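PDB 5WA4: pyridine synthase TbtD from Thermobispora bispora, which probably catalyses the formal [4+2] aza-cycloaddition that forms the central pyridine ring of the thiopeptide antibiotic thiomuracin, engaging the N-terminal leader peptide of its substrate. Local coordinates for residues Leu133-Ala141 / Leu263-Glu272. Sequence-based numbering, arbitrary orientation.
Sequences LTVRDVLLA and LLESGELTLE
R136 reaches out from the first turn of helix 135-159 and pushes its guanidinium into the loop that follows helix 244-265. With CG anti to the backbone N (chi1 163°) and bends further along at chi2 and chi3, the chain brings the flat group between two parts of that loop. CD2 of L269 lies under one face, 3.3 Å from R136 NH2, near the rim of the group rather than its middle. On the opposite face sit the backbone N of E272 and CB of L271, the latter 3.3 Å from R136 NH1. The neighbours over both faces are thus mainly carbon atoms and a backbone N; the E272 carboxylate is turned 51° from the guanidinium plane, and its OE2 stays 4.4 Å from R136 NE, too long for a salt bridge though probably still attractive. Next to this sandwich, V135 CG1 and L263 CD2 meet tip to tip at 3.8 Å, while V135 CG2 rests 3.6 Å from CB of E268.

The contact joins the start of one helix to the end of another. T134 N-caps helix 135-159, its OG1 accepting from the D137 N at 3.2 Å and donating to D137 OD2 from above the carboxylate plane. Helix 244-265 finishes in a Schellman motif, G267 taking the positive phi (88°) and turning the chain back so that E268 and L269 come alongside V135 and R136. Both ends belong to the lantibiotic dehydratase C-terminal family region; the residues between them are mostly helix, with no strand.

Deeper in, L139 meets L263 and L269 more loosely, its CD2 4.4 Å from CD1 of L263, and is backed by L316 of helix 307-328 and by R259 and A260 of helix 244-265. Toward solvent the contact thins: the E268 carboxylate leads away from V135, and L271 is poorly ordered just before the unmodelled residues 273-305.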
ATOM      1  N   LEU E 133      27.441 -19.176 -17.037  1.00 99.14           N
ATOM      2  CA  LEU E 133      26.880 -19.010 -15.696  1.00 85.55           C
ATOM      3  C   LEU E 133      27.051 -17.551 -15.273  1.00 79.46           C
ATOM      4  O   LEU E 133      27.992 -16.900 -15.722  1.00 76.80           O
ATOM      5  CB  LEU E 133      27.585 -19.941 -14.700  1.00 76.36           C
ATOM      6  CG  LEU E 133      27.366 -21.459 -14.682  1.00 80.74           C
ATOM      7  CD1 LEU E 133      27.511 -22.098 -16.054  1.00 87.83           C
ATOM      8  CD2 LEU E 133      28.348 -22.110 -13.700  1.00 72.94           C
ATOM      9  N   THR E 134      26.166 -17.038 -14.415  1.00 75.77           N
ATOM     10  CA  THR E 134      26.323 -15.669 -13.901  1.00 70.47           C
ATOM     11  C   THR E 134      27.563 -15.575 -13.025  1.00 63.29           C
ATOM     12  O   THR E 134      28.242 -16.573 -12.796  1.00 66.68           O
ATOM     13  CB  THR E 134      25.100 -15.192 -13.087  1.00 69.90           C
ATOM     14  OG1 THR E 134      24.932 -16.014 -11.928  1.00 70.70           O
ATOM     15  CG2 THR E 134      23.831 -15.234 -13.940  1.00 65.91           C
ATOM     16  N   VAL E 135      27.878 -14.381 -12.543  1.00 63.67           N
ATOM     17  CA  VAL E 135      29.072 -14.226 -11.707  1.00 68.14           C
ATOM     18  C   VAL E 135      28.804 -14.923 -10.368  1.00 65.32           C
ATOM     19  O   VAL E 135      29.646 -15.636  -9.827  1.00 60.14           O
ATOM     20  CB  VAL E 135      29.446 -12.734 -11.523  1.00 64.84           C
ATOM     21  CG1 VAL E 135      30.681 -12.568 -10.656  1.00 55.83           C
ATOM     22  CG2 VAL E 135      29.683 -12.081 -12.892  1.00 70.55           C
ATOM     23  N   ARG E 136      27.586 -14.726  -9.890  1.00 65.97           N
ATOM     24  CA  ARG E 136      27.011 -15.414  -8.753  1.00 66.18           C
ATOM     25  C   ARG E 136      27.155 -16.918  -8.734  1.00 64.05           C
ATOM     26  O   ARG E 136      27.690 -17.467  -7.786  1.00 60.76           O
ATOM     27  CB  ARG E 136      25.537 -15.090  -8.695  1.00 72.34           C
ATOM     28  CG  ARG E 136      24.719 -16.014  -7.827  1.00 81.61           C
ATOM     29  CD  ARG E 136      23.611 -15.227  -7.215  1.00 90.37           C
ATOM     30  NE  ARG E 136      24.176 -14.073  -6.543  1.00 93.11           N
ATOM     31  CZ  ARG E 136      24.116 -12.831  -7.027  1.00111.22           C
ATOM     32  NH1 ARG E 136      23.469 -12.576  -8.189  1.00109.63           N
ATOM     33  NH2 ARG E 136      24.702 -11.845  -6.344  1.00108.84           N
ATOM     34  N   ASP E 137      26.627 -17.577  -9.759  1.00 66.21           N
ATOM     35  CA  ASP E 137      26.601 -19.031  -9.810  1.00 64.71           C
ATOM     36  C   ASP E 137      28.015 -19.590  -9.781  1.00 62.85           C
ATOM     37  O   ASP E 137      28.255 -20.693  -9.286  1.00 66.05           O
ATOM     38  CB  ASP E 137      25.857 -19.503 -11.068  1.00 73.25           C
ATOM     39  CG  ASP E 137      24.391 -19.081 -11.077  1.00 79.69           C
ATOM     40  OD1 ASP E 137      23.743 -19.213 -10.012  1.00 82.01           O
ATOM     41  OD2 ASP E 137      23.899 -18.601 -12.131  1.00 80.78           O
ATOM     42  N   VAL E 138      28.946 -18.809 -10.319  1.00 65.41           N
ATOM     43  CA  VAL E 138      30.333 -19.214 -10.417  1.00 62.04           C
ATOM     44  C   VAL E 138      30.957 -19.146  -9.021  1.00 56.21           C
ATOM     45  O   VAL E 138      31.674 -20.057  -8.600  1.00 57.77           O
ATOM     46  CB  VAL E 138      31.094 -18.327 -11.470  1.00 61.12           C
ATOM     47  CG1 VAL E 138      32.559 -18.122 -11.111  1.00 49.46           C
ATOM     48  CG2 VAL E 138      30.970 -18.937 -12.859  1.00 52.26           C
ATOM     49  N   LEU E 139      30.648 -18.082  -8.294  1.00 51.33           N
ATOM     50  CA  LEU E 139      31.109 -17.935  -6.924  1.00 52.49           C
ATOM     51  C   LEU E 139      30.506 -19.021  -6.008  1.00 57.68           C
ATOM     52  O   LEU E 139      31.189 -19.600  -5.154  1.00 56.71           O
ATOM     53  CB  LEU E 139      30.745 -16.550  -6.409  1.00 48.30           C
ATOM     54  CG  LEU E 139      31.367 -16.165  -5.076  1.00 49.16           C
ATOM     55  CD1 LEU E 139      32.858 -16.120  -5.270  1.00 45.23           C
ATOM     56  CD2 LEU E 139      30.814 -14.838  -4.526  1.00 38.44           C
ATOM     57  N   LEU E 140      29.222 -19.298  -6.203  1.00 57.00           N
ATOM     58  CA  LEU E 140      28.494 -20.292  -5.412  1.00 60.80           C
ATOM     59  C   LEU E 140      29.099 -21.679  -5.574  1.00 59.75           C
ATOM     60  O   LEU E 140      29.419 -22.346  -4.588  1.00 52.75           O
ATOM     61  CB  LEU E 140      27.021 -20.311  -5.822  1.00 55.77           C
ATOM     62  CG  LEU E 140      26.008 -20.568  -4.714  1.00 65.36           C
ATOM     63  CD1 LEU E 140      26.166 -19.524  -3.615  1.00 70.52           C
ATOM     64  CD2 LEU E 140      24.603 -20.519  -5.297  1.00 69.38           C
ATOM     65  N   ALA E 141      29.258 -22.083  -6.833  1.00 56.95           N
ATOM     66  CA  ALA E 141      29.895 -23.338  -7.194  1.00 56.82           C
ATOM     67  C   ALA E 141      31.269 -23.496  -6.533  1.00 62.13           C
ATOM     68  O   ALA E 141      31.564 -24.552  -5.971  1.00 64.69           O
ATOM     69  CB  ALA E 141      30.015 -23.450  -8.709  1.00 54.63           C
ATOM     70  N   LEU E 263      34.182  -8.279  -6.085  1.00 51.22           N
ATOM     71  CA  LEU E 263      33.154  -8.410  -7.147  1.00 53.40           C
ATOM     72  C   LEU E 263      32.029  -7.352  -7.119  1.00 55.89           C
ATOM     73  O   LEU E 263      31.532  -6.924  -8.167  1.00 48.43           O
ATOM     74  CB  LEU E 263      32.520  -9.801  -7.085  1.00 45.05           C
ATOM     75  CG  LEU E 263      33.349 -10.910  -7.732  1.00 53.24           C
ATOM     76  CD1 LEU E 263      32.721 -12.275  -7.499  1.00 52.16           C
ATOM     77  CD2 LEU E 263      33.573 -10.655  -9.216  1.00 43.93           C
ATOM     78  N   LEU E 264      31.621  -6.959  -5.913  1.00 55.03           N
ATOM     79  CA  LEU E 264      30.602  -5.935  -5.746  1.00 53.90           C
ATOM     80  C   LEU E 264      31.153  -4.562  -6.105  1.00 58.37           C
ATOM     81  O   LEU E 264      30.524  -3.826  -6.859  1.00 64.86           O
ATOM     82  CB  LEU E 264      30.058  -5.941  -4.316  1.00 59.15           C
ATOM     83  CG  LEU E 264      29.041  -7.058  -4.050  1.00 66.69           C
ATOM     84  CD1 LEU E 264      28.721  -7.171  -2.572  1.00 61.00           C
ATOM     85  CD2 LEU E 264      27.786  -6.803  -4.833  1.00 63.61           C
ATOM     86  N   GLU E 265      32.326  -4.228  -5.563  1.00 54.17           N
ATOM     87  CA  GLU E 265      32.999  -2.961  -5.840  1.00 53.86           C
ATOM     88  C   GLU E 265      33.168  -2.641  -7.324  1.00 56.89           C
ATOM     89  O   GLU E 265      32.998  -1.505  -7.737  1.00 54.93           O
ATOM     90  CB  GLU E 265      34.374  -2.943  -5.193  1.00 50.72           C
ATOM     91  CG  GLU E 265      34.352  -2.692  -3.723  1.00 56.52           C
ATOM     92  CD  GLU E 265      35.727  -2.795  -3.152  1.00 59.98           C
ATOM     93  OE1 GLU E 265      35.881  -2.635  -1.918  1.00 67.39           O
ATOM     94  OE2 GLU E 265      36.653  -3.039  -3.955  1.00 57.73           O
ATOM     95  N   SER E 266      33.511  -3.654  -8.105  1.00 51.78           N
ATOM     96  CA  SER E 266      33.723  -3.508  -9.523  1.00 48.49           C
ATOM     97  C   SER E 266      32.446  -3.705 -10.357  1.00 58.71           C
ATOM     98  O   SER E 266      32.472  -3.578 -11.597  1.00 56.59           O
ATOM     99  CB  SER E 266      34.782  -4.503  -9.974  1.00 54.24           C
ATOM    100  OG  SER E 266      34.166  -5.673 -10.496  1.00 56.33           O
ATOM    101  N   GLY E 267      31.339  -4.036  -9.702  1.00 48.31           N
ATOM    102  CA  GLY E 267      30.082  -4.163 -10.415  1.00 47.28           C
ATOM    103  C   GLY E 267      29.645  -5.479 -11.067  1.00 65.11           C
ATOM    104  O   GLY E 267      28.941  -5.452 -12.073  1.00 57.71           O
ATOM    105  N   GLU E 268      29.970  -6.640 -10.502  1.00 74.75           N
ATOM    106  CA  GLU E 268      29.299  -7.844 -11.011  1.00 72.82           C
ATOM    107  C   GLU E 268      28.400  -8.614 -10.040  1.00 78.86           C
ATOM    108  O   GLU E 268      28.247  -9.821 -10.211  1.00 83.35           O
ATOM    109  CB  GLU E 268      30.313  -8.823 -11.572  1.00 68.06           C
ATOM    110  CG  GLU E 268      30.826  -8.441 -12.925  1.00 77.64           C
ATOM    111  CD  GLU E 268      32.286  -8.115 -12.865  1.00 75.64           C
ATOM    112  OE1 GLU E 268      32.679  -7.598 -11.795  1.00 66.08           O
ATOM    113  OE2 GLU E 268      33.015  -8.360 -13.866  1.00 69.93           O
ATOM    114  N   LEU E 269      27.786  -7.943  -9.063  1.00 77.44           N
ATOM    115  CA  LEU E 269      26.717  -8.574  -8.266  1.00 94.38           C
ATOM    116  C   LEU E 269      25.826  -7.487  -7.622  1.00101.31           C
ATOM    117  O   LEU E 269      26.216  -6.315  -7.629  1.00 98.15           O
ATOM    118  CB  LEU E 269      27.300  -9.492  -7.155  1.00 92.99           C
ATOM    119  CG  LEU E 269      28.246 -10.697  -7.333  1.00 74.69           C
ATOM    120  CD1 LEU E 269      28.894 -11.075  -6.028  1.00 65.59           C
ATOM    121  CD2 LEU E 269      27.567 -11.912  -7.944  1.00 77.32           C
ATOM    122  N   THR E 270      24.629  -7.868  -7.139  1.00103.82           N
ATOM    123  CA  THR E 270      23.947  -7.274  -5.950  1.00103.94           C
ATOM    124  C   THR E 270      22.557  -7.905  -5.681  1.00120.87           C
ATOM    125  O   THR E 270      21.648  -7.230  -5.178  1.00122.25           O
ATOM    126  CB  THR E 270      23.735  -5.721  -6.012  1.00106.56           C
ATOM    127  OG1 THR E 270      24.795  -5.077  -6.728  1.00110.41           O
ATOM    128  CG2 THR E 270      23.693  -5.135  -4.595  1.00106.60           C
ATOM    129  N   LEU E 271      22.405  -9.191  -6.013  1.00126.46           N
ATOM    130  CA  LEU E 271      21.192  -9.959  -5.714  1.00128.12           C
ATOM    131  C   LEU E 271      21.315 -10.681  -4.344  1.00134.53           C
ATOM    132  O   LEU E 271      20.632 -10.269  -3.407  1.00138.72           O
ATOM    133  CB  LEU E 271      20.901 -10.940  -6.871  1.00122.05           C
ATOM    134  CG  LEU E 271      19.504 -11.456  -7.244  1.00124.20           C
ATOM    135  CD1 LEU E 271      19.443 -11.740  -8.740  1.00118.66           C
ATOM    136  CD2 LEU E 271      19.159 -12.708  -6.440  1.00123.90           C
ATOM    137  N   GLU E 272      22.191 -11.699  -4.252  1.00139.67           N
ATOM    138  CA  GLU E 272      22.434 -12.573  -3.095  1.00127.30           C
ATOM    139  C   GLU E 272      22.313 -11.851  -1.754  1.00124.08           C
ATOM    140  O   GLU E 272      23.189 -11.943  -0.898  1.00100.51           O
ATOM    141  CB  GLU E 272      23.833 -13.179  -3.250  1.00117.58           C
ATOM    142  CG  GLU E 272      24.000 -14.680  -3.711  1.00112.75           C
ATOM    143  CD  GLU E 272      23.522 -15.733  -2.776  1.00104.95           C
ATOM    144  OE1 GLU E 272      23.118 -15.385  -1.661  1.00 95.68           O
ATOM    145  OE2 GLU E 272      23.491 -16.910  -3.202  1.00110.35           O
TER